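Local atomic coordinates of sterol regulatory element-binding protein cleavage-activating protein (Schizosaccharomyces pombe, PDB entry 4YHC), a protein that escorts the membrane-bound transcription factor precursor Sre1 for processing when sterol or oxygen is low, the present chain being the escort protein's WD40 domain, probably cytoplasmic. Residues 3-8 against 429-434. The protein carries 9 engineered substitutions. Numbering follows the deposited sequence.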
loop_
_atom_site.group_PDB
_atom_site.type_symbol
_atom_site.label_atom_id
_atom_site.label_comp_id
_atom_site.label_asym_id
_atom_site.label_seq_id
_atom_site.Cartn_x
_atom_site.Cartn_y
_atom_site.Cartn_z
ATOM N N TRP A 3 20.479 -12.656 -10.479
ATOM C CA TRP A 3 19.592 -13.755 -10.321
ATOM C C TRP A 3 19.795 -14.806 -11.369
ATOM O O TRP A 3 19.065 -15.809 -11.348
ATOM C CB TRP A 3 18.133 -13.299 -10.286
ATOM C CG TRP A 3 17.650 -12.467 -11.406
ATOM C CD1 TRP A 3 18.103 -12.488 -12.712
ATOM C CD2 TRP A 3 16.661 -11.415 -11.345
ATOM N NE1 TRP A 3 17.433 -11.564 -13.450
ATOM C CE2 TRP A 3 16.528 -10.899 -12.652
ATOM C CE3 TRP A 3 15.832 -10.916 -10.335
ATOM C CZ2 TRP A 3 15.610 -9.934 -12.978
ATOM C CZ3 TRP A 3 14.935 -9.881 -10.653
ATOM C CH2 TRP A 3 14.848 -9.388 -11.959
ATOM N N SER A 4 20.742 -14.581 -12.291
ATOM C CA SER A 4 21.009 -15.517 -13.412
ATOM C C SER A 4 22.447 -15.338 -13.865
ATOM O O SER A 4 23.097 -14.361 -13.463
ATOM C CB SER A 4 20.120 -15.242 -14.609
ATOM O OG SER A 4 20.208 -13.862 -15.095
ATOM N N ASP A 5 22.937 -16.215 -14.749
ATOM C CA ASP A 5 24.186 -15.876 -15.497
ATOM C C ASP A 5 23.920 -14.748 -16.456
ATOM O O ASP A 5 24.659 -13.736 -16.456
ATOM C CB ASP A 5 24.722 -17.055 -16.260
ATOM C CG ASP A 5 25.341 -18.091 -15.358
ATOM O OD1 ASP A 5 25.410 -17.888 -14.088
ATOM O OD2 ASP A 5 25.729 -19.119 -15.957
ATOM N N HIS A 6 22.847 -14.877 -17.222
ATOM C CA HIS A 6 22.356 -13.732 -18.036
ATOM C C HIS A 6 20.891 -13.864 -18.325
ATOM O O HIS A 6 20.342 -14.959 -18.331
ATOM C CB HIS A 6 23.109 -13.648 -19.397
ATOM C CG HIS A 6 22.831 -14.803 -20.328
ATOM N ND1 HIS A 6 23.581 -15.962 -20.327
ATOM C CD2 HIS A 6 21.865 -14.993 -21.258
ATOM C CE1 HIS A 6 23.104 -16.803 -21.230
ATOM N NE2 HIS A 6 22.091 -16.228 -21.831
ATOM N N ASP A 7 20.291 -12.733 -18.638
ATOM C CA ASP A 7 18.921 -12.643 -19.091
ATOM C C ASP A 7 18.890 -12.309 -20.565
ATOM O O ASP A 7 19.719 -11.525 -21.048
ATOM C CB ASP A 7 18.217 -11.531 -18.334
ATOM C CG ASP A 7 17.993 -11.865 -16.862
ATOM O OD1 ASP A 7 18.264 -13.008 -16.440
ATOM O OD2 ASP A 7 17.438 -11.007 -16.129
ATOM N N GLU A 8 17.939 -12.881 -21.283
ATOM C CA GLU A 8 17.709 -12.535 -22.670
ATOM C C GLU A 8 16.307 -11.995 -22.919
ATOM O O GLU A 8 15.346 -12.533 -22.383
ATOM C CB GLU A 8 17.965 -13.817 -23.509
ATOM C CG GLU A 8 17.452 -13.767 -24.945
ATOM C CD GLU A 8 17.360 -15.153 -25.590
ATOM O OE1 GLU A 8 16.342 -15.380 -26.281
ATOM O OE2 GLU A 8 18.283 -15.994 -25.408
ATOM N N MET A 429 15.912 -16.469 -18.518
ATOM C CA MET A 429 16.972 -16.405 -17.512
ATOM C C MET A 429 17.812 -17.687 -17.600
ATOM O O MET A 429 17.300 -18.816 -17.344
ATOM C CB MET A 429 16.397 -16.317 -16.083
ATOM C CG MET A 429 15.541 -15.063 -15.791
ATOM S SD MET A 429 15.059 -15.027 -14.031
ATOM C CE MET A 429 14.056 -13.566 -13.927
ATOM N N TYR A 430 19.072 -17.504 -17.979
ATOM C CA TYR A 430 19.990 -18.626 -18.180
ATOM C C TYR A 430 20.696 -18.904 -16.887
ATOM O O TYR A 430 21.290 -18.028 -16.321
ATOM C CB TYR A 430 21.017 -18.297 -19.264
ATOM C CG TYR A 430 21.841 -19.499 -19.550
ATOM C CD1 TYR A 430 21.334 -20.519 -20.334
ATOM C CD2 TYR A 430 23.078 -19.668 -18.968
ATOM C CE1 TYR A 430 22.076 -21.652 -20.591
ATOM C CE2 TYR A 430 23.840 -20.801 -19.216
ATOM C CZ TYR A 430 23.330 -21.787 -20.032
ATOM O OH TYR A 430 24.055 -22.919 -20.279
ATOM N N ASN A 431 20.582 -20.119 -16.397
ATOM C CA ASN A 431 21.090 -20.458 -15.071
ATOM C C ASN A 431 20.475 -19.624 -13.909
ATOM O O ASN A 431 21.186 -19.073 -13.011
ATOM C CB ASN A 431 22.591 -20.379 -15.021
ATOM C CG ASN A 431 23.142 -21.311 -13.986
ATOM O OD1 ASN A 431 22.481 -22.301 -13.631
ATOM N ND2 ASN A 431 24.325 -21.010 -13.470
ATOM N N SER A 432 19.157 -19.499 -13.990
ATOM C CA SER A 432 18.405 -18.768 -12.968
ATOM C C SER A 432 18.676 -19.281 -11.554
ATOM O O SER A 432 18.656 -20.466 -11.295
ATOM C CB SER A 432 16.910 -18.840 -13.247
ATOM O OG SER A 432 16.170 -18.181 -12.208
ATOM N N LEU A 433 18.874 -18.376 -10.614
ATOM C CA LEU A 433 18.845 -18.751 -9.199
ATOM C C LEU A 433 17.453 -18.583 -8.519
ATOM O O LEU A 433 17.341 -18.570 -7.301
ATOM C CB LEU A 433 19.871 -17.908 -8.476
ATOM C CG LEU A 433 21.308 -18.416 -8.560
ATOM C CD1 LEU A 433 21.657 -19.108 -9.867
ATOM C CD2 LEU A 433 22.242 -17.269 -8.264
ATOM N N ILE A 434 16.393 -18.442 -9.281
ATOM C CA ILE A 434 15.081 -18.247 -8.681
ATOM C C ILE A 434 14.307 -19.541 -8.663
ATOM O O ILE A 434 13.987 -20.067 -9.683
ATOM C CB ILE A 434 14.297 -17.155 -9.416
ATOM C CG1 ILE A 434 15.035 -15.820 -9.236
ATOM C CG2 ILE A 434 12.903 -16.987 -8.818
ATOM C CD1 ILE A 434 14.774 -14.828 -10.347
HETATM O O HOH W 1 23.636 -17.673 -12.001
#
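H6 and Y430 form an antiparallel hydrogen-bonded pair, with Y430 N giving a straight bond to H6 O (2.9 Å), and D7 faces M429 as the adjoining non-hydrogen-bonded pair. Beyond them the type II turn from M429 to S432 bends segment 429-434, yet W3-D5 still follows it: D5 N bonds to Y430 O, and L433 N to W3 O (2.7 Å). In this WD40-repeat domain, N-terminal strand 6-8 thereby becomes an edge strand beside 421-432, some 420 residues later.

The extended M429 side chain runs beneath the W3 indole, laying SD and CE over one face of its five-membered ring in a Met-aromatic contact (SD to centroid 4.3 Å). W3 NE1 donates almost in the ring plane to the syn lone pair of D7 OD2 (2.7 Å), while S4 OG meets D7 OD1 from above the carboxylate plane. I434 CD1 touches W3 CB (3.7 Å); M429 and I434 also pack on W410 of strand 406-416. Y430 CB sits over the H6 imidazole; the two rings are nearly parallel (13°) but barely overlap. N431 ND2 gives weak bonds to both D5 carboxylate oxygens, while a water donates to D5 OD1 and N431 O.

The OD2 bond helps fix the W3 ring's rotation over M429, and the S4 bond steadies the D7 carboxylate.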